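Long-range contacts in shikimate dehydrogenase (Thermotoga maritima, PDB 3U62), which probably catalyses the reversible NADPH-linked reduction of 3-dehydroshikimate to shikimate, a step in the chorismate pathway to aromatic amino acids: residues L18-A26 against D240-V251; V185-L193 against L206-V215. All blocks are in the same frame, centred on the assembly; numbering follows the deposited sequence.

Contact 1 (L18-A26 against D240-V251); sequences LYNEYFKRA and DEEVFKEVFGEV
Leu18 lies with its CB over one face of the Phe248 ring, 4.2 Å from the centroid and 27° off the ring normal, which meets the geometry of a CH-pi contact. Its two methyls diverge: CD1 reaches Val251 CG1 at 3.6 Å, while CD2 rests against the carboxylate end of Glu250. Tyr19 receives the edge of the same Phe248 ring, whose CZ stands over the centre of the tyrosine face; with planes at 78° and centroids 5.1 Å apart the pair is T-shaped. Glu21 runs past Val247 in the opposite direction and brings OE1 to 3.1 Å from Glu250 OE1, two like-charged acceptors that probably raise each other's proton affinity. Tyr22 is a knob in the hole formed by Val243, Phe244, Val247 and Phe248; with CG anti to the backbone N, the ring is carried toward Val243 and Phe244 and OH reaches Asp240. That OH, also bonded to Ile238 O, accepts from Asp240 N at 2.7 Å, with the donor near the ring plane. Asp240 in turn N-caps helix 241-248 through OD1 and Val243 N. Replacing Tyr22 by an alanine would probably open a gap among these four side chains and leave Asp240 N without its acceptor. Arg25 lays CG on Val243 CG1 and turns NE to Glu246 OE1, a 2.8 Å salt bridge on the syn side of the carboxylate but tilted out of its plane. Ala26 CB closes the row against Val243 CG1. The short helical segments approach to 9.3 Å at 137°, joining helix 15-26 of the substrate-binding domain to the C-terminal helix 241-248, while helix 222-235 packs against Leu18 and Tyr19 of 18-26 and against Phe244 of 240-251.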
loop_
_atom_site.group_PDB
_atom_site.type_symbol
_atom_site.label_atom_id
_atom_site.label_comp_id
_atom_site.label_asym_id
_atom_site.label_seq_id
_atom_site.Cartn_x
_atom_site.Cartn_y
_atom_site.Cartn_z
ATOM N N LEU A 18 2.634 5.435 -16.135
ATOM C CA LEU A 18 3.954 5.681 -15.559
ATOM C C LEU A 18 4.994 4.645 -15.976
ATOM O O LEU A 18 6.090 5.016 -16.403
ATOM C CB LEU A 18 3.876 5.799 -14.035
ATOM C CG LEU A 18 3.389 7.154 -13.508
ATOM C CD1 LEU A 18 2.838 7.002 -12.101
ATOM C CD2 LEU A 18 4.505 8.204 -13.549
ATOM N N TYR A 19 4.660 3.362 -15.856
ATOM C CA TYR A 19 5.584 2.306 -16.268
ATOM C C TYR A 19 5.856 2.350 -17.772
ATOM O O TYR A 19 6.999 2.170 -18.196
ATOM C CB TYR A 19 5.074 0.924 -15.860
ATOM C CG TYR A 19 5.171 0.612 -14.380
ATOM C CD1 TYR A 19 4.122 0.922 -13.514
ATOM C CD2 TYR A 19 6.298 -0.019 -13.849
ATOM C CE1 TYR A 19 4.196 0.628 -12.155
ATOM C CE2 TYR A 19 6.382 -0.318 -12.488
ATOM C CZ TYR A 19 5.327 0.008 -11.650
ATOM O OH TYR A 19 5.398 -0.283 -10.308
ATOM N N ASN A 20 4.818 2.597 -18.571
ATOM C CA ASN A 20 4.977 2.700 -20.023
ATOM C C ASN A 20 5.828 3.889 -20.460
ATOM O O ASN A 20 6.621 3.770 -21.400
ATOM C CB ASN A 20 3.621 2.721 -20.732
ATOM C CG ASN A 20 2.959 1.358 -20.762
ATOM O OD1 ASN A 20 3.605 0.343 -21.024
ATOM N ND2 ASN A 20 1.657 1.328 -20.499
ATOM N N GLU A 21 5.660 5.030 -19.788
ATOM C CA GLU A 21 6.506 6.198 -20.043
ATOM C C GLU A 21 7.950 5.888 -19.651
ATOM O O GLU A 21 8.887 6.258 -20.361
ATOM C CB GLU A 21 6.002 7.432 -19.283
ATOM C CG GLU A 21 6.740 8.733 -19.630
ATOM C CD GLU A 21 6.344 9.918 -18.753
ATOM O OE1 GLU A 21 5.595 9.734 -17.765
ATOM O OE2 GLU A 21 6.788 11.048 -19.057
ATOM N N TYR A 22 8.109 5.201 -18.521
ATOM C CA TYR A 22 9.414 4.789 -18.020
ATOM C C TYR A 22 10.129 3.860 -19.003
ATOM O O TYR A 22 11.304 4.076 -19.317
ATOM C CB TYR A 22 9.269 4.124 -16.645
ATOM C CG TYR A 22 10.498 3.379 -16.181
ATOM C CD1 TYR A 22 11.529 4.043 -15.521
ATOM C CD2 TYR A 22 10.626 2.008 -16.399
ATOM C CE1 TYR A 22 12.661 3.363 -15.097
ATOM C CE2 TYR A 22 11.753 1.318 -15.980
ATOM C CZ TYR A 22 12.764 2.002 -15.330
ATOM O OH TYR A 22 13.883 1.329 -14.907
ATOM N N PHE A 23 9.423 2.835 -19.481
ATOM C CA PHE A 23 9.991 1.896 -20.449
ATOM C C PHE A 23 10.422 2.605 -21.731
ATOM O O PHE A 23 11.505 2.335 -22.254
ATOM C CB PHE A 23 9.017 0.758 -20.784
ATOM C CG PHE A 23 8.691 -0.144 -19.621
ATOM C CD1 PHE A 23 7.407 -0.664 -19.476
ATOM C CD2 PHE A 23 9.657 -0.477 -18.673
ATOM C CE1 PHE A 23 7.089 -1.500 -18.410
ATOM C CE2 PHE A 23 9.346 -1.307 -17.600
ATOM C CZ PHE A 23 8.061 -1.823 -17.469
ATOM N N LYS A 24 9.574 3.508 -22.226
ATOM C CA LYS A 24 9.868 4.256 -23.447
ATOM C C LYS A 24 11.094 5.155 -23.282
ATOM O O LYS A 24 11.962 5.189 -24.157
ATOM C CB LYS A 24 8.656 5.075 -23.907
ATOM C CG LYS A 24 8.814 5.677 -25.300
ATOM C CD LYS A 24 7.605 6.505 -25.704
ATOM C CE LYS A 24 7.865 7.256 -27.003
ATOM N NZ LYS A 24 6.647 7.971 -27.488
ATOM N N ARG A 25 11.156 5.875 -22.162
ATOM C CA ARG A 25 12.281 6.763 -21.866
ATOM C C ARG A 25 13.594 5.988 -21.693
ATOM O O ARG A 25 14.666 6.487 -22.043
ATOM C CB ARG A 25 11.965 7.613 -20.627
ATOM C CG ARG A 25 13.063 8.577 -20.182
ATOM C CD ARG A 25 13.359 9.655 -21.216
ATOM N NE ARG A 25 14.507 10.466 -20.816
ATOM C CZ ARG A 25 15.780 10.125 -21.011
ATOM N NH1 ARG A 25 16.094 8.985 -21.616
ATOM N NH2 ARG A 25 16.746 10.934 -20.603
ATOM N N ALA A 26 13.498 4.768 -21.168
ATOM C CA ALA A 26 14.671 3.920 -20.954
ATOM C C ALA A 26 15.101 3.155 -22.211
ATOM O O ALA A 26 16.159 2.516 -22.221
ATOM C CB ALA A 26 14.427 2.956 -19.796
ATOM N N ASP A 240 16.383 1.323 -13.873
ATOM C CA ASP A 240 17.320 2.339 -14.332
ATOM C C ASP A 240 17.092 3.546 -13.430
ATOM O O ASP A 240 16.057 4.212 -13.532
ATOM C CB ASP A 240 17.034 2.682 -15.800
ATOM C CG ASP A 240 18.044 3.656 -16.397
ATOM O OD1 ASP A 240 18.307 4.719 -15.791
ATOM O OD2 ASP A 240 18.569 3.362 -17.492
ATOM N N GLU A 241 18.046 3.812 -12.542
ATOM C CA GLU A 241 17.878 4.818 -11.487
ATOM C C GLU A 241 17.563 6.218 -12.013
ATOM O O GLU A 241 16.650 6.878 -11.511
ATOM C CB GLU A 241 19.108 4.854 -10.571
ATOM C CG GLU A 241 18.939 5.728 -9.326
ATOM C CD GLU A 241 20.162 5.725 -8.425
ATOM O OE1 GLU A 241 21.295 5.836 -8.942
ATOM O OE2 GLU A 241 19.990 5.619 -7.193
ATOM N N GLU A 242 18.313 6.662 -13.018
ATOM C CA GLU A 242 18.149 8.010 -13.557
ATOM C C GLU A 242 16.820 8.188 -14.282
ATOM O O GLU A 242 16.144 9.204 -14.100
ATOM C CB GLU A 242 19.319 8.370 -14.472
ATOM C CG GLU A 242 20.644 8.535 -13.736
ATOM C CD GLU A 242 21.835 8.614 -14.670
ATOM O OE1 GLU A 242 21.651 8.977 -15.854
ATOM O OE2 GLU A 242 22.962 8.316 -14.221
ATOM N N VAL A 243 16.450 7.202 -15.095
ATOM C CA VAL A 243 15.177 7.235 -15.814
ATOM C C VAL A 243 14.009 7.138 -14.829
ATOM O O VAL A 243 12.990 7.815 -15.004
ATOM C CB VAL A 243 15.095 6.126 -16.899
ATOM C CG1 VAL A 243 13.718 6.089 -17.553
ATOM C CG2 VAL A 243 16.169 6.337 -17.959
ATOM N N PHE A 244 14.165 6.314 -13.794
ATOM C CA PHE A 244 13.134 6.181 -12.770
ATOM C C PHE A 244 12.855 7.508 -12.072
ATOM O O PHE A 244 11.696 7.899 -11.921
ATOM C CB PHE A 244 13.494 5.114 -11.735
ATOM C CG PHE A 244 12.416 4.884 -10.718
ATOM C CD1 PHE A 244 11.330 4.072 -11.019
ATOM C CD2 PHE A 244 12.465 5.500 -9.471
ATOM C CE1 PHE A 244 10.318 3.859 -10.092
ATOM C CE2 PHE A 244 11.455 5.295 -8.535
ATOM C CZ PHE A 244 10.378 4.475 -8.851
ATOM N N LYS A 245 13.916 8.191 -11.647
ATOM C CA LYS A 245 13.790 9.480 -10.971
ATOM C C LYS A 245 13.144 10.533 -11.867
ATOM O O LYS A 245 12.346 11.350 -11.395
ATOM C CB LYS A 245 15.154 9.970 -10.477
ATOM C CG LYS A 245 15.694 9.200 -9.285
ATOM C CD LYS A 245 17.053 9.722 -8.868
ATOM C CE LYS A 245 17.610 8.924 -7.702
ATOM N NZ LYS A 245 18.950 9.426 -7.281
ATOM N N GLU A 246 13.487 10.506 -13.153
ATOM C CA GLU A 246 12.924 11.445 -14.115
ATOM C C GLU A 246 11.426 11.212 -14.334
ATOM O O GLU A 246 10.638 12.160 -14.292
ATOM C CB GLU A 246 13.675 11.359 -15.445
ATOM C CG GLU A 246 13.252 12.398 -16.472
ATOM C CD GLU A 246 14.059 12.314 -17.749
ATOM O OE1 GLU A 246 13.453 12.117 -18.824
ATOM O OE2 GLU A 246 15.302 12.438 -17.684
ATOM N N VAL A 247 11.043 9.958 -14.559
ATOM C CA VAL A 247 9.661 9.623 -14.908
ATOM C C VAL A 247 8.761 9.507 -13.676
ATOM O O VAL A 247 7.732 10.178 -13.593
ATOM C CB VAL A 247 9.578 8.345 -15.790
ATOM C CG1 VAL A 247 8.129 7.924 -16.021
ATOM C CG2 VAL A 247 10.281 8.568 -17.126
ATOM N N PHE A 248 9.152 8.663 -12.721
ATOM C CA PHE A 248 8.346 8.442 -11.521
ATOM C C PHE A 248 8.419 9.590 -10.513
ATOM O O PHE A 248 7.559 9.700 -9.640
ATOM C CB PHE A 248 8.702 7.111 -10.854
ATOM C CG PHE A 248 8.026 5.921 -11.477
ATOM C CD1 PHE A 248 8.526 5.351 -12.645
ATOM C CD2 PHE A 248 6.888 5.368 -10.896
ATOM C CE1 PHE A 248 7.904 4.247 -13.225
ATOM C CE2 PHE A 248 6.258 4.266 -11.470
ATOM C CZ PHE A 248 6.768 3.704 -12.636
ATOM N N GLY A 249 9.436 10.441 -10.636
ATOM C CA GLY A 249 9.567 11.616 -9.775
ATOM C C GLY A 249 8.397 12.583 -9.889
ATOM O O GLY A 249 8.201 13.430 -9.012
ATOM N N GLU A 250 7.623 12.450 -10.969
ATOM C CA GLU A 250 6.455 13.303 -11.199
ATOM C C GLU A 250 5.335 13.076 -10.174
ATOM O O GLU A 250 4.520 13.975 -9.941
ATOM C CB GLU A 250 5.933 13.160 -12.640
ATOM C CG GLU A 250 5.117 11.900 -12.924
ATOM C CD GLU A 250 4.692 11.788 -14.379
ATOM O OE1 GLU A 250 5.565 11.530 -15.251
ATOM O OE2 GLU A 250 3.479 11.944 -14.657
ATOM N N VAL A 251 5.297 11.892 -9.563
ATOM C CA VAL A 251 4.302 11.597 -8.524
ATOM C C VAL A 251 4.606 12.328 -7.215
ATOM O O VAL A 251 3.748 12.419 -6.335
ATOM C CB VAL A 251 4.130 10.070 -8.249
ATOM C CG1 VAL A 251 3.877 9.312 -9.543
ATOM C CG2 VAL A 251 5.333 9.489 -7.502
#

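Contact 2 (V185-L193 against L206-V215); sequences VSDDSLKNL and LVVKARKLGV
Leu190 spreads over three side chains of 206-215: CB meets Leu213 CD1 at 3.7 Å, CD1 meets Lys209 CG at 3.8 Å, and CD2 meets Leu206 CD1. Its chi1 of -68° points the branch at helix 205-213, and the fork at CG sends one methyl to Leu206 and the other to Lys209. Leu213 CD1 also touches the backbone O of Asp187, 3.7 Å away, and so lies against helix 187-190 at two points. The Asp187 side chain crosses that of Lys209 at about a right angle. Its OD1 is 3.2 Å from Lys209 CD but 4.0 Å from NZ: the lysine chain, bent at chi2 and chi3, presents CD rather than NZ to the carboxylate, and NZ is too far for a salt bridge, though the opposite charges probably still attract. Val215 follows the Schellman motif at Gly214 and sets CG1 3.5 Å from Leu193 O. One water donates to both Lys191 O and Leu213 O, at 2.7 Å each, bridging the backbones near the C-terminal ends of the two helices. Leu190 and Leu206 also touch Leu170 of strand 169-172, which places the contact on the parallel sheet of the Rossmann-type domain, where helix 187-190 precedes strand 195-198 and helix 205-213 follows it. The chemistry is thus apolar beside the sheet, with charge and water at the margin, and the polar link between backbones runs through solvent.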
loop_
_atom_site.group_PDB
_atom_site.type_symbol
_atom_site.label_atom_id
_atom_site.label_comp_id
_atom_site.label_asym_id
_atom_site.label_seq_id
_atom_site.Cartn_x
_atom_site.Cartn_y
_atom_site.Cartn_z
ATOM N N VAL A 185 -13.140 10.353 13.204
ATOM C CA VAL A 185 -12.111 10.857 14.111
ATOM C C VAL A 185 -12.183 12.386 14.191
ATOM O O VAL A 185 -12.307 13.068 13.170
ATOM C CB VAL A 185 -10.685 10.343 13.726
ATOM C CG1 VAL A 185 -10.293 10.763 12.305
ATOM C CG2 VAL A 185 -9.636 10.789 14.744
ATOM N N SER A 186 -12.121 12.907 15.414
ATOM C CA SER A 186 -12.319 14.330 15.678
ATOM C C SER A 186 -11.056 15.161 15.484
ATOM O O SER A 186 -9.944 14.625 15.468
ATOM C CB SER A 186 -12.843 14.531 17.103
ATOM O OG SER A 186 -11.915 14.004 18.066
ATOM N N ASP A 187 -11.243 16.474 15.348
ATOM C CA ASP A 187 -10.138 17.432 15.332
ATOM C C ASP A 187 -9.315 17.327 16.611
ATOM O O ASP A 187 -8.083 17.344 16.564
ATOM C CB ASP A 187 -10.667 18.862 15.190
ATOM C CG ASP A 187 -11.191 19.165 13.798
ATOM O OD1 ASP A 187 -11.262 18.241 12.958
ATOM O OD2 ASP A 187 -11.534 20.338 13.541
ATOM N N ASP A 188 -10.008 17.218 17.744
ATOM C CA ASP A 188 -9.373 17.082 19.055
ATOM C C ASP A 188 -8.426 15.883 19.120
ATOM O O ASP A 188 -7.341 15.976 19.697
ATOM C CB ASP A 188 -10.436 16.974 20.154
ATOM C CG ASP A 188 -9.834 16.828 21.542
ATOM O OD1 ASP A 188 -10.091 15.794 22.195
ATOM O OD2 ASP A 188 -9.099 17.741 21.980
ATOM N N SER A 189 -8.843 14.763 18.532
ATOM C CA SER A 189 -8.030 13.548 18.511
ATOM C C SER A 189 -6.861 13.645 17.528
ATOM O O SER A 189 -5.773 13.129 17.800
ATOM C CB SER A 189 -8.894 12.326 18.190
ATOM O OG SER A 189 -9.899 12.137 19.178
ATOM N N LEU A 190 -7.089 14.311 16.398
ATOM C CA LEU A 190 -6.070 14.452 15.357
ATOM C C LEU A 190 -4.999 15.490 15.681
ATOM O O LEU A 190 -3.836 15.311 15.313
ATOM C CB LEU A 190 -6.714 14.816 14.015
ATOM C CG LEU A 190 -7.588 13.794 13.282
ATOM C CD1 LEU A 190 -8.373 14.476 12.173
ATOM C CD2 LEU A 190 -6.754 12.653 12.717
ATOM N N LYS A 191 -5.393 16.563 16.363
ATOM C CA LYS A 191 -4.566 17.776 16.472
ATOM C C LYS A 191 -3.151 17.569 17.009
ATOM O O LYS A 191 -2.214 18.230 16.559
ATOM C CB LYS A 191 -5.286 18.866 17.283
ATOM C CG LYS A 191 -5.438 18.561 18.770
ATOM C CD LYS A 191 -6.172 19.667 19.503
ATOM C CE LYS A 191 -6.246 19.369 20.995
ATOM N NZ LYS A 191 -7.047 20.387 21.732
ATOM N N ASN A 192 -2.999 16.655 17.965
ATOM C CA ASN A 192 -1.716 16.446 18.624
ATOM C C ASN A 192 -0.928 15.246 18.108
ATOM O O ASN A 192 0.095 14.877 18.692
ATOM C CB ASN A 192 -1.904 16.347 20.139
ATOM C CG ASN A 192 -2.224 17.689 20.772
ATOM O OD1 ASN A 192 -1.872 18.746 20.246
ATOM N ND2 ASN A 192 -2.889 17.650 21.921
ATOM N N LEU A 193 -1.400 14.640 17.021
ATOM C CA LEU A 193 -0.617 13.622 16.332
ATOM C C LEU A 193 0.628 14.269 15.733
ATOM O O LEU A 193 0.601 15.441 15.343
ATOM C CB LEU A 193 -1.433 12.952 15.223
ATOM C CG LEU A 193 -2.656 12.108 15.599
ATOM C CD1 LEU A 193 -3.470 11.793 14.358
ATOM C CD2 LEU A 193 -2.267 10.822 16.322
ATOM N N LEU A 206 -8.961 13.276 5.373
ATOM C CA LEU A 206 -8.035 13.067 6.489
ATOM C C LEU A 206 -6.763 13.908 6.350
ATOM O O LEU A 206 -6.349 14.578 7.299
ATOM C CB LEU A 206 -7.678 11.580 6.631
ATOM C CG LEU A 206 -6.632 11.180 7.682
ATOM C CD1 LEU A 206 -7.126 11.440 9.104
ATOM C CD2 LEU A 206 -6.235 9.723 7.513
ATOM N N VAL A 207 -6.157 13.864 5.163
ATOM C CA VAL A 207 -4.940 14.620 4.864
ATOM C C VAL A 207 -5.193 16.128 4.953
ATOM O O VAL A 207 -4.406 16.860 5.561
ATOM C CB VAL A 207 -4.367 14.232 3.470
ATOM C CG1 VAL A 207 -3.301 15.218 3.007
ATOM C CG2 VAL A 207 -3.801 12.818 3.501
ATOM N N VAL A 208 -6.296 16.572 4.353
ATOM C CA VAL A 208 -6.689 17.981 4.363
ATOM C C VAL A 208 -6.939 18.485 5.790
ATOM O O VAL A 208 -6.519 19.591 6.142
ATOM C CB VAL A 208 -7.925 18.233 3.451
ATOM C CG1 VAL A 208 -8.431 19.667 3.582
ATOM C CG2 VAL A 208 -7.584 17.926 1.996
ATOM N N LYS A 209 -7.610 17.668 6.601
ATOM C CA LYS A 209 -7.873 17.999 8.002
ATOM C C LYS A 209 -6.574 18.112 8.797
ATOM O O LYS A 209 -6.404 19.048 9.582
ATOM C CB LYS A 209 -8.783 16.943 8.641
ATOM C CG LYS A 209 -9.391 17.351 9.990
ATOM C CD LYS A 209 -10.837 17.806 9.851
ATOM C CE LYS A 209 -10.950 19.293 9.524
ATOM N NZ LYS A 209 -12.366 19.720 9.358
ATOM N N ALA A 210 -5.670 17.157 8.587
ATOM C CA ALA A 210 -4.372 17.144 9.258
ATOM C C ALA A 210 -3.575 18.416 8.975
ATOM O O ALA A 210 -2.902 18.945 9.862
ATOM C CB ALA A 210 -3.578 15.916 8.851
ATOM N N ARG A 211 -3.652 18.894 7.732
ATOM C CA ARG A 211 -2.997 20.140 7.331
ATOM C C ARG A 211 -3.595 21.347 8.037
ATOM O O ARG A 211 -2.861 22.225 8.495
ATOM C CB ARG A 211 -3.068 20.328 5.817
ATOM C CG ARG A 211 -2.089 19.470 5.049
ATOM C CD ARG A 211 -2.351 19.542 3.565
ATOM N NE ARG A 211 -1.583 18.538 2.836
ATOM C CZ ARG A 211 -1.875 18.116 1.610
ATOM N NH1 ARG A 211 -2.929 18.602 0.961
ATOM N NH2 ARG A 211 -1.116 17.198 1.029
ATOM N N LYS A 212 -4.924 21.384 8.118
ATOM C CA LYS A 212 -5.632 22.446 8.830
ATOM C C LYS A 212 -5.204 22.534 10.296
ATOM O O LYS A 212 -5.168 23.625 10.870
ATOM C CB LYS A 212 -7.148 22.244 8.744
ATOM C CG LYS A 212 -7.749 22.572 7.387
ATOM C CD LYS A 212 -9.266 22.475 7.417
ATOM C CE LYS A 212 -9.861 22.758 6.049
ATOM N NZ LYS A 212 -11.331 22.518 6.020
ATOM N N LEU A 213 -4.873 21.387 10.886
ATOM C CA LEU A 213 -4.539 21.309 12.310
ATOM C C LEU A 213 -3.040 21.428 12.602
ATOM O O LEU A 213 -2.633 21.509 13.765
ATOM C CB LEU A 213 -5.115 20.027 12.925
ATOM C CG LEU A 213 -6.640 19.861 12.872
ATOM C CD1 LEU A 213 -7.037 18.432 13.213
ATOM C CD2 LEU A 213 -7.353 20.854 13.787
ATOM N N GLY A 214 -2.227 21.438 11.548
ATOM C CA GLY A 214 -0.787 21.646 11.678
ATOM C C GLY A 214 0.003 20.447 12.167
ATOM O O GLY A 214 1.015 20.608 12.858
ATOM N N VAL A 215 -0.459 19.247 11.815
ATOM C CA VAL A 215 0.254 18.010 12.138
ATOM C C VAL A 215 1.641 18.051 11.490
ATOM O O VAL A 215 1.763 18.365 10.304
ATOM C CB VAL A 215 -0.543 16.756 11.685
ATOM C CG1 VAL A 215 0.284 15.484 11.838
ATOM C CG2 VAL A 215 -1.840 16.638 12.471
HETATM O O HOH W 1 -0.897 20.425 15.588
#

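Contacts 1 and 2 share no helix or strand; their centres are 34 Å apart. Contact 1 ties the substrate-binding domain to the C-terminal helix, bringing together segments at least 214 positions apart, whereas contact 2 joins neighbours in sequence flanking a strand of the Rossmann-type domain. Both are partly buried, apolar inside with charged residues toward solvent, but contact 1 covers 729 Å² against 428 Å². The first mixes aromatic rings with leucine and valine, and adds a direct hydrogen bond and a salt bridge; leucine and valine methyls dominate the second, where opposite charges stay beyond salt-bridge range and a water completes the polar connection.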